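Local atomic coordinates of fatty acid-binding protein homolog 8 (Caenorhabditis elegans, PDB entry 6C1Z), a protein that carries unsaturated fatty acids such as oleic acid from the lysosome to the nucleus, where it activates transcription of genes that promote longevity. Residues 51-56 and 93-98; 64-69 and 74-79; 112-117 and 121-126. All blocks are in the same frame, centred on the assembly; numbering follows the deposited sequence.

Contact 1: residues 51-56 and 93-98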
loop_
_atom_site.group_PDB
_atom_site.type_symbol
_atom_site.label_atom_id
_atom_site.label_comp_id
_atom_site.label_asym_id
_atom_site.label_seq_id
_atom_site.Cartn_x
_atom_site.Cartn_y
_atom_site.Cartn_z
ATOM N N ASP A 51 -18.881 3.896 -4.881
ATOM C CA ASP A 51 -18.328 2.602 -4.517
ATOM C C ASP A 51 -16.873 2.423 -4.919
ATOM O O ASP A 51 -16.369 1.297 -4.887
ATOM C CB ASP A 51 -19.195 1.451 -5.052
ATOM C CG ASP A 51 -19.157 1.310 -6.552
ATOM O OD1 ASP A 51 -18.727 2.246 -7.261
ATOM O OD2 ASP A 51 -19.575 0.221 -7.031
ATOM N N THR A 52 -16.174 3.498 -5.278
ATOM C CA THR A 52 -14.774 3.420 -5.677
ATOM C C THR A 52 -13.887 3.984 -4.571
ATOM O O THR A 52 -14.005 5.162 -4.201
ATOM C CB THR A 52 -14.516 4.157 -6.992
ATOM O OG1 THR A 52 -15.333 3.576 -8.018
ATOM C CG2 THR A 52 -13.045 4.039 -7.376
ATOM N N TRP A 53 -12.986 3.152 -4.064
ATOM C CA TRP A 53 -12.001 3.586 -3.093
ATOM C C TRP A 53 -10.818 4.247 -3.794
ATOM O O TRP A 53 -10.412 3.848 -4.881
ATOM C CB TRP A 53 -11.498 2.387 -2.270
ATOM C CG TRP A 53 -12.529 1.923 -1.274
ATOM C CD1 TRP A 53 -13.455 0.943 -1.471
ATOM C CD2 TRP A 53 -12.763 2.457 0.021
ATOM N NE1 TRP A 53 -14.249 0.835 -0.363
ATOM C CE2 TRP A 53 -13.846 1.744 0.576
ATOM C CE3 TRP A 53 -12.165 3.482 0.772
ATOM C CZ2 TRP A 53 -14.353 2.029 1.843
ATOM C CZ3 TRP A 53 -12.661 3.752 2.029
ATOM C CH2 TRP A 53 -13.752 3.024 2.556
ATOM N N HIS A 54 -10.199 5.191 -3.099
ATOM C CA HIS A 54 -8.974 5.834 -3.556
ATOM C C HIS A 54 -7.977 5.806 -2.412
ATOM O O HIS A 54 -8.277 6.306 -1.319
ATOM C CB HIS A 54 -9.270 7.262 -4.005
ATOM C CG HIS A 54 -10.182 7.323 -5.188
ATOM N ND1 HIS A 54 -9.695 7.353 -6.479
ATOM C CD2 HIS A 54 -11.527 7.348 -5.294
ATOM C CE1 HIS A 54 -10.709 7.402 -7.327
ATOM N NE2 HIS A 54 -11.833 7.391 -6.634
ATOM N N PHE A 55 -6.833 5.175 -2.631
ATOM C CA PHE A 55 -5.702 5.189 -1.702
ATOM C C PHE A 55 -4.610 5.932 -2.438
ATOM O O PHE A 55 -3.961 5.383 -3.334
ATOM C CB PHE A 55 -5.223 3.770 -1.361
ATOM C CG PHE A 55 -6.014 3.059 -0.271
ATOM C CD1 PHE A 55 -7.395 2.992 -0.291
ATOM C CD2 PHE A 55 -5.343 2.460 0.779
ATOM C CE1 PHE A 55 -8.097 2.303 0.731
ATOM C CE2 PHE A 55 -6.044 1.788 1.790
ATOM C CZ PHE A 55 -7.406 1.718 1.747
ATOM N N ASN A 56 -4.436 7.188 -2.093
ATOM C CA ASN A 56 -3.498 8.046 -2.787
ATOM C C ASN A 56 -2.347 8.368 -1.855
ATOM O O ASN A 56 -2.558 8.911 -0.766
ATOM C CB ASN A 56 -4.204 9.325 -3.227
ATOM C CG ASN A 56 -5.318 9.064 -4.203
ATOM O OD1 ASN A 56 -5.309 8.067 -4.918
ATOM N ND2 ASN A 56 -6.276 9.978 -4.265
ATOM N N GLY A 93 -11.976 -6.467 9.252
ATOM C CA GLY A 93 -11.607 -5.112 9.606
ATOM C C GLY A 93 -10.412 -4.551 8.869
ATOM O O GLY A 93 -9.958 -3.457 9.230
ATOM N N LYS A 94 -9.849 -5.284 7.916
ATOM C CA LYS A 94 -8.601 -4.898 7.273
ATOM C C LYS A 94 -8.765 -4.885 5.766
ATOM O O LYS A 94 -9.467 -5.718 5.200
ATOM C CB LYS A 94 -7.474 -5.883 7.595
ATOM C CG LYS A 94 -7.340 -6.229 9.060
ATOM C CD LYS A 94 -6.056 -7.001 9.309
ATOM C CE LYS A 94 -5.791 -7.179 10.805
ATOM N NZ LYS A 94 -6.879 -7.941 11.475
ATOM N N PHE A 95 -8.119 -3.914 5.107
ATOM C CA PHE A 95 -7.967 -3.958 3.653
ATOM C C PHE A 95 -6.782 -4.845 3.289
ATOM O O PHE A 95 -5.683 -4.665 3.814
ATOM C CB PHE A 95 -7.721 -2.573 3.049
ATOM C CG PHE A 95 -8.922 -1.676 2.999
ATOM C CD1 PHE A 95 -9.201 -0.816 4.044
ATOM C CD2 PHE A 95 -9.728 -1.638 1.869
ATOM C CE1 PHE A 95 -10.278 0.030 3.992
ATOM C CE2 PHE A 95 -10.804 -0.791 1.795
ATOM C CZ PHE A 95 -11.088 0.063 2.860
ATOM N N ILE A 96 -7.011 -5.831 2.433
ATOM C CA ILE A 96 -5.974 -6.760 2.003
ATOM C C ILE A 96 -5.896 -6.681 0.491
ATOM O O ILE A 96 -6.894 -6.929 -0.199
ATOM C CB ILE A 96 -6.284 -8.192 2.431
ATOM C CG1 ILE A 96 -6.499 -8.248 3.941
ATOM C CG2 ILE A 96 -5.156 -9.106 1.991
ATOM C CD1 ILE A 96 -6.931 -9.612 4.441
ATOM N N SER A 97 -4.726 -6.311 -0.026
ATOM C CA SER A 97 -4.484 -6.278 -1.466
ATOM C C SER A 97 -3.505 -7.375 -1.879
ATOM O O SER A 97 -2.381 -7.455 -1.366
ATOM C CB SER A 97 -3.946 -4.918 -1.872
ATOM O OG SER A 97 -3.714 -4.949 -3.280
ATOM N N HIS A 98 -3.948 -8.244 -2.796
ATOM C CA HIS A 98 -3.078 -9.209 -3.454
ATOM C C HIS A 98 -2.648 -8.626 -4.789
ATOM O O HIS A 98 -3.458 -8.498 -5.709
ATOM C CB HIS A 98 -3.784 -10.548 -3.630
ATOM C CG HIS A 98 -3.861 -11.332 -2.361
ATOM N ND1 HIS A 98 -4.819 -11.103 -1.393
ATOM C CD2 HIS A 98 -3.040 -12.283 -1.863
ATOM C CE1 HIS A 98 -4.619 -11.928 -0.377
ATOM N NE2 HIS A 98 -3.537 -12.641 -0.631
#

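Contact 2: residues 64-69 and 74-79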
loop_
_atom_site.group_PDB
_atom_site.type_symbol
_atom_site.label_atom_id
_atom_site.label_comp_id
_atom_site.label_asym_id
_atom_site.label_seq_id
_atom_site.Cartn_x
_atom_site.Cartn_y
_atom_site.Cartn_z
ATOM N N ASN A 64 1.407 8.454 -5.882
ATOM C CA ASN A 64 0.914 7.148 -6.306
ATOM C C ASN A 64 -0.563 7.095 -5.973
ATOM O O ASN A 64 -0.932 7.057 -4.795
ATOM C CB ASN A 64 1.625 6.021 -5.568
ATOM C CG ASN A 64 3.119 6.155 -5.607
ATOM O OD1 ASN A 64 3.690 6.560 -6.617
ATOM N ND2 ASN A 64 3.769 5.818 -4.500
ATOM N N LYS A 65 -1.400 7.056 -6.999
ATOM C CA LYS A 65 -2.840 7.074 -6.809
ATOM C C LYS A 65 -3.401 5.731 -7.234
ATOM O O LYS A 65 -3.125 5.243 -8.334
ATOM C CB LYS A 65 -3.479 8.223 -7.590
ATOM C CG LYS A 65 -2.857 9.584 -7.251
ATOM C CD LYS A 65 -3.831 10.748 -7.435
ATOM C CE LYS A 65 -4.161 10.995 -8.900
ATOM N NZ LYS A 65 -5.086 12.154 -9.086
ATOM N N LEU A 66 -4.151 5.118 -6.346
ATOM C CA LEU A 66 -4.731 3.816 -6.602
ATOM C C LEU A 66 -6.226 3.939 -6.403
ATOM O O LEU A 66 -6.675 4.376 -5.341
ATOM C CB LEU A 66 -4.139 2.807 -5.622
ATOM C CG LEU A 66 -4.653 1.379 -5.729
ATOM C CD1 LEU A 66 -4.306 0.770 -7.065
ATOM C CD2 LEU A 66 -4.048 0.562 -4.605
ATOM N N ALA A 67 -6.987 3.523 -7.395
ATOM C CA ALA A 67 -8.434 3.461 -7.338
ATOM C C ALA A 67 -8.842 2.005 -7.509
ATOM O O ALA A 67 -8.245 1.273 -8.306
ATOM C CB ALA A 67 -9.052 4.300 -8.461
ATOM N N PHE A 68 -9.854 1.573 -6.760
ATOM C CA PHE A 68 -10.304 0.200 -6.897
ATOM C C PHE A 68 -11.702 0.069 -6.323
ATOM O O PHE A 68 -12.143 0.870 -5.486
ATOM C CB PHE A 68 -9.351 -0.771 -6.188
ATOM C CG PHE A 68 -9.185 -0.493 -4.709
ATOM C CD1 PHE A 68 -10.028 -1.068 -3.761
ATOM C CD2 PHE A 68 -8.163 0.322 -4.254
ATOM C CE1 PHE A 68 -9.864 -0.820 -2.428
ATOM C CE2 PHE A 68 -7.980 0.556 -2.888
ATOM C CZ PHE A 68 -8.840 0.004 -1.976
ATOM N N LYS A 69 -12.373 -1.003 -6.738
ATOM C CA LYS A 69 -13.550 -1.500 -6.042
ATOM C C LYS A 69 -13.216 -2.796 -5.330
ATOM O O LYS A 69 -12.462 -3.635 -5.835
ATOM C CB LYS A 69 -14.719 -1.699 -6.994
ATOM C CG LYS A 69 -15.085 -0.416 -7.707
ATOM C CD LYS A 69 -16.252 -0.611 -8.638
ATOM C CE LYS A 69 -16.465 0.599 -9.527
ATOM N NZ LYS A 69 -16.932 1.788 -8.776
ATOM N N PHE A 74 -8.368 -5.889 -10.947
ATOM C CA PHE A 74 -8.051 -4.824 -11.886
ATOM C C PHE A 74 -6.572 -4.900 -12.210
ATOM O O PHE A 74 -5.791 -5.506 -11.470
ATOM C CB PHE A 74 -8.446 -3.450 -11.318
ATOM C CG PHE A 74 -7.682 -3.036 -10.083
ATOM C CD1 PHE A 74 -8.025 -3.534 -8.833
ATOM C CD2 PHE A 74 -6.647 -2.125 -10.161
ATOM C CE1 PHE A 74 -7.336 -3.138 -7.701
ATOM C CE2 PHE A 74 -5.951 -1.740 -9.031
ATOM C CZ PHE A 74 -6.304 -2.237 -7.800
ATOM N N VAL A 75 -6.198 -4.333 -13.348
ATOM C CA VAL A 75 -4.787 -4.230 -13.690
ATOM C C VAL A 75 -4.248 -2.970 -13.036
ATOM O O VAL A 75 -4.715 -1.862 -13.325
ATOM C CB VAL A 75 -4.594 -4.188 -15.210
ATOM C CG1 VAL A 75 -3.115 -4.160 -15.555
ATOM C CG2 VAL A 75 -5.279 -5.368 -15.844
ATOM N N GLU A 76 -3.269 -3.130 -12.159
ATOM C CA GLU A 76 -2.657 -2.016 -11.458
ATOM C C GLU A 76 -1.321 -1.695 -12.102
ATOM O O GLU A 76 -0.481 -2.584 -12.278
ATOM C CB GLU A 76 -2.418 -2.370 -9.986
ATOM C CG GLU A 76 -1.685 -1.274 -9.214
ATOM C CD GLU A 76 -1.400 -1.627 -7.761
ATOM O OE1 GLU A 76 -1.670 -2.782 -7.334
ATOM O OE2 GLU A 76 -0.886 -0.737 -7.049
ATOM N N ILE A 77 -1.125 -0.429 -12.447
ATOM C CA ILE A 77 0.202 0.073 -12.766
ATOM C C ILE A 77 0.779 0.586 -11.452
ATOM O O ILE A 77 0.420 1.659 -10.971
ATOM C CB ILE A 77 0.168 1.138 -13.859
ATOM C CG1 ILE A 77 -0.119 0.474 -15.204
ATOM C CG2 ILE A 77 1.496 1.849 -13.918
ATOM C CD1 ILE A 77 -1.542 -0.041 -15.401
ATOM N N ALA A 78 1.639 -0.214 -10.844
ATOM C CA ALA A 78 2.183 0.117 -9.543
ATOM C C ALA A 78 3.234 1.201 -9.691
ATOM O O ALA A 78 3.689 1.512 -10.797
ATOM C CB ALA A 78 2.778 -1.129 -8.900
ATOM N N PRO A 79 3.642 1.819 -8.585
ATOM C CA PRO A 79 4.675 2.856 -8.677
ATOM C C PRO A 79 5.985 2.376 -9.271
ATOM O O PRO A 79 6.726 3.199 -9.811
ATOM C CB PRO A 79 4.829 3.344 -7.230
ATOM C CG PRO A 79 4.084 2.372 -6.387
ATOM C CD PRO A 79 3.020 1.792 -7.254
#

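Contact 3: residues 112-117 and 121-126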
loop_
_atom_site.group_PDB
_atom_site.type_symbol
_atom_site.label_atom_id
_atom_site.label_comp_id
_atom_site.label_asym_id
_atom_site.label_seq_id
_atom_site.Cartn_x
_atom_site.Cartn_y
_atom_site.Cartn_z
ATOM N N THR A 112 -1.441 -5.201 3.576
ATOM C CA THR A 112 -2.501 -5.238 4.572
ATOM C C THR A 112 -2.543 -3.893 5.256
ATOM O O THR A 112 -1.498 -3.399 5.682
ATOM C CB THR A 112 -2.237 -6.344 5.589
ATOM O OG1 THR A 112 -2.037 -7.584 4.898
ATOM C CG2 THR A 112 -3.427 -6.477 6.540
ATOM N N THR A 113 -3.741 -3.301 5.347
ATOM C CA THR A 113 -3.928 -2.002 5.980
ATOM C C THR A 113 -4.984 -2.166 7.056
ATOM O O THR A 113 -6.074 -2.665 6.799
ATOM C CB THR A 113 -4.353 -0.950 4.960
ATOM O OG1 THR A 113 -3.376 -0.881 3.911
ATOM C CG2 THR A 113 -4.461 0.414 5.562
ATOM N N TRP A 114 -4.655 -1.720 8.267
ATOM C CA TRP A 114 -5.569 -1.913 9.383
ATOM C C TRP A 114 -5.384 -0.774 10.372
ATOM O O TRP A 114 -4.435 -0.011 10.310
ATOM C CB TRP A 114 -5.451 -3.319 10.000
ATOM C CG TRP A 114 -4.277 -3.564 10.901
ATOM C CD1 TRP A 114 -4.290 -3.581 12.276
ATOM C CD2 TRP A 114 -2.929 -3.868 10.516
ATOM N NE1 TRP A 114 -3.036 -3.843 12.746
ATOM C CE2 TRP A 114 -2.190 -4.077 11.702
ATOM C CE3 TRP A 114 -2.280 -4.013 9.277
ATOM C CZ2 TRP A 114 -0.829 -4.362 11.697
ATOM C CZ3 TRP A 114 -0.938 -4.330 9.269
ATOM C CH2 TRP A 114 -0.219 -4.504 10.481
ATOM N N LEU A 115 -6.334 -0.665 11.294
ATOM C CA LEU A 115 -6.330 0.381 12.318
ATOM C C LEU A 115 -6.100 -0.209 13.699
ATOM O O LEU A 115 -6.647 -1.262 14.042
ATOM C CB LEU A 115 -7.649 1.149 12.314
ATOM C CG LEU A 115 -8.067 1.841 11.018
ATOM C CD1 LEU A 115 -9.373 2.575 11.192
ATOM C CD2 LEU A 115 -6.987 2.794 10.556
ATOM N N GLU A 116 -5.289 0.477 14.491
ATOM C CA GLU A 116 -5.046 0.077 15.868
ATOM C C GLU A 116 -4.978 1.325 16.712
ATOM O O GLU A 116 -4.082 2.152 16.529
ATOM C CB GLU A 116 -3.750 -0.708 16.013
ATOM C CG GLU A 116 -3.909 -2.110 15.515
ATOM C CD GLU A 116 -2.720 -2.970 15.805
ATOM O OE1 GLU A 116 -1.683 -2.427 16.256
ATOM O OE2 GLU A 116 -2.819 -4.183 15.541
ATOM N N ASN A 117 -5.904 1.445 17.646
ATOM C CA ASN A 117 -5.839 2.473 18.658
ATOM C C ASN A 117 -5.568 3.846 18.048
ATOM O O ASN A 117 -4.752 4.622 18.535
ATOM C CB ASN A 117 -4.814 2.099 19.730
ATOM C CG ASN A 117 -5.087 0.731 20.327
ATOM O OD1 ASN A 117 -6.192 0.472 20.789
ATOM N ND2 ASN A 117 -4.101 -0.156 20.273
ATOM N N LEU A 121 -1.895 1.174 10.291
ATOM C CA LEU A 121 -0.737 0.308 10.115
ATOM C C LEU A 121 -0.817 -0.351 8.750
ATOM O O LEU A 121 -1.906 -0.620 8.250
ATOM C CB LEU A 121 -0.629 -0.760 11.232
ATOM C CG LEU A 121 0.003 -0.305 12.554
ATOM C CD1 LEU A 121 -0.847 0.733 13.241
ATOM C CD2 LEU A 121 0.239 -1.490 13.475
ATOM N N GLN A 122 0.337 -0.552 8.148
ATOM C CA GLN A 122 0.409 -1.319 6.918
ATOM C C GLN A 122 1.532 -2.337 7.002
ATOM O O GLN A 122 2.557 -2.106 7.642
ATOM C CB GLN A 122 0.643 -0.459 5.693
ATOM C CG GLN A 122 -0.440 0.542 5.434
ATOM C CD GLN A 122 -0.273 1.206 4.103
ATOM O OE1 GLN A 122 0.732 1.876 3.843
ATOM N NE2 GLN A 122 -1.281 1.067 3.261
ATOM N N THR A 123 1.341 -3.471 6.327
ATOM C CA THR A 123 2.450 -4.344 6.002
ATOM C C THR A 123 2.496 -4.531 4.496
ATOM O O THR A 123 1.455 -4.648 3.850
ATOM C CB THR A 123 2.363 -5.715 6.709
ATOM O OG1 THR A 123 1.085 -6.320 6.464
ATOM C CG2 THR A 123 2.577 -5.568 8.208
ATOM N N TYR A 124 3.708 -4.564 3.959
ATOM C CA TYR A 124 3.945 -4.943 2.576
ATOM C C TYR A 124 4.828 -6.175 2.611
ATOM O O TYR A 124 5.941 -6.141 3.146
ATOM C CB TYR A 124 4.650 -3.841 1.772
ATOM C CG TYR A 124 4.215 -2.413 2.004
ATOM C CD1 TYR A 124 2.894 -2.099 2.289
ATOM C CD2 TYR A 124 5.134 -1.380 1.916
ATOM C CE1 TYR A 124 2.510 -0.795 2.500
ATOM C CE2 TYR A 124 4.747 -0.074 2.121
ATOM C CZ TYR A 124 3.435 0.196 2.413
ATOM O OH TYR A 124 3.068 1.513 2.629
ATOM N N GLN A 125 4.319 -7.270 2.059
ATOM C CA GLN A 125 4.998 -8.553 2.097
ATOM C C GLN A 125 5.284 -9.038 0.688
ATOM O O GLN A 125 4.389 -9.021 -0.163
ATOM C CB GLN A 125 4.060 -9.507 2.817
ATOM C CG GLN A 125 4.301 -10.987 2.627
ATOM C CD GLN A 125 3.216 -11.815 3.298
ATOM O OE1 GLN A 125 2.952 -11.665 4.488
ATOM N NE2 GLN A 125 2.563 -12.660 2.525
ATOM N N SER A 126 6.523 -9.463 0.448
ATOM C CA SER A 126 6.876 -10.206 -0.761
ATOM C C SER A 126 8.044 -11.121 -0.442
ATOM O O SER A 126 8.992 -10.713 0.234
ATOM C CB SER A 126 7.272 -9.266 -1.912
ATOM O OG SER A 126 7.506 -9.992 -3.094
HETATM O O HOH W 1 0.723 -7.773 4.140
#

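Contact 1: residues 51-56 and 93-98
Phe95 meets Trp53 and Phe55 in an aromatic cluster inside the fatty acid-binding protein beta barrel, and its ring can be followed atom by atom. From CB, which points across toward 51-56, CG lies anti to the carbonyl carbon (chi1 -74°), which leaves the ring with one face toward Phe55 and its outer edge toward Trp53. CG and CD1 come first, and both lie 3.9 Å from Phe55 CZ. CD2 and CE1 are hardly farther from that same atom, so the Phe55 tip stands over the middle of one Phe95 face, 3.8 Å above its plane. This is a T-shaped stack with Phe55 giving the edge, the planes turned by 70°. Farther out the roles change. CE2 lies 4.1 Å from Trp53 CE2, and CZ, the tip, is 3.9 Å from Trp53 CZ2. CZ is the atom that comes down on the six-membered part of the indole, nearly equidistant from its six carbons. Here Phe95 gives its edge to the Trp53 face, with planes at 75° and centroids 5.1 Å apart. One ring therefore works both as face and as edge. The CA atoms of Phe55 and Phe95 stay 10.8 Å apart. Around the trio, Phe68 on the neighbouring strand 64-68 meets both Trp53 and Phe55, while Phe8 and Phe90 add edge-to-face partners to Phe95. Met5 and Ile70 touch both Trp53 and Phe95, and Val88 of strand 83-91 touches Phe95. Strands 52-58 and 94-101, which are not neighbours in the sheet, meet through the three rings across the interior.

Contact 2: residues 64-69 and 74-79
Side chains of Leu66, Phe68 and Phe74 bridge two antiparallel strands here that are too far apart for backbone pairing; this is the gap between the fourth and fifth strands of the fatty acid-binding protein barrel. The axes of 64-68 and 74-77 run at 177° but approach no closer than 8.6 Å, and each strand bonds to its other neighbour, 52-58 for the first and 83-91 for the second. Phe74 does most of the bridging. Its CG sits between the backbone N and the carbonyl carbon (chi1 64°), with the ring directed across the gap between the strands. Leu66 CD1 reaches the edge of that ring, 3.6 Å from Phe74 CE2, while Phe68 CB lies 3.5 Å from Phe74 CE1. The carbonyl oxygen of Ala67 stands over one face, offset toward the rim. With an alanine here in place of the Phe74 ring, Leu66 CD1 and Phe68 CB would probably lose their partner and the side-chain bridge between the strands would be left incomplete at this end. Phe68 itself turns its ring away, toward Trp53 and Phe55. Leu66 CD1 also rests against the end of the extended Glu76 side chain, 3.7 Å from Glu76 OE2; the other carboxylate oxygen, OE1, is hydrogen-bonded to Thr86 and Gln99, which fix the end of the chain. At the far end of the gap Asn64 and Pro79 cross at about a right angle. Asn64 OD1, hydrogen-bonded to Lys62 NZ, also lies 3.5 Å from Pro79 CB, and Asn64 ND2 is 3.9 Å from Pro79 CG.

Contact 3: residues 112-117 and 121-126
Trp114 and Leu121 exchange a pair of backbone bonds, and the one from Leu121 N to Trp114 O is short and straight, 2.8 Å with 179° at the hydrogen. Thr112 and Thr123 form the next hydrogen-bonded pair. Between them lies the non-hydrogen-bonded pair Thr113 and Gln122, joined instead through side chains: Gln122 NE2 donates to Thr113 OG1 in the plane of the amide, 2.9 Å away. Tyr124 OH donates to Gln122 OE1 at 2.7 Å from above the carbonyl plane, so two bonds, one at each end, hold the amide against turning over. On the face of Thr112 and Thr123, one water joins the two OG1 atoms. Trp114 lies on this face as well. Its CG lies between the backbone N and the carbonyl carbon (chi1 77°), which lays the indole over Leu121, whose CB sits 3.6 Å from the centroid of the six-membered ring in a CH-pi contact; Leu121 CD2 packs 3.5 Å from Trp114 CZ2. Thr123 CG2 meets the indole edge, and Trp114 NE1 donates in the ring plane to Glu116 OE2 at 2.8 Å. The whole is a regular antiparallel beta hairpin of the fatty acid-binding protein barrel, with buried Thr113 and Gln122 on its inner face.

Overall arrangement
All three contacts belong to one ten-strand antiparallel barrel. Contact 2 falls within the chain between the two segments of contact 1, and contact 3 follows both. Contacts 1 and 2, with centres 10 Å apart, lie on the adjacent strands 52-58 and 64-68, which also follow each other in the chain. Contacts 1 and 3, 12 Å apart, join through the neighbouring strands 94-101 and 109-116, where Phe95 and Thr113 probably share a backbone hydrogen bond. Contacts 2 and 3 lie on opposite sides of the chain's centre, about 18 Å between centres, and do not touch. The hairpin builds wall, side chains bridge the gap between outermost strands 64-68 and 74-77, and rings pack across the interior, in a family whose barrel encloses the lipid.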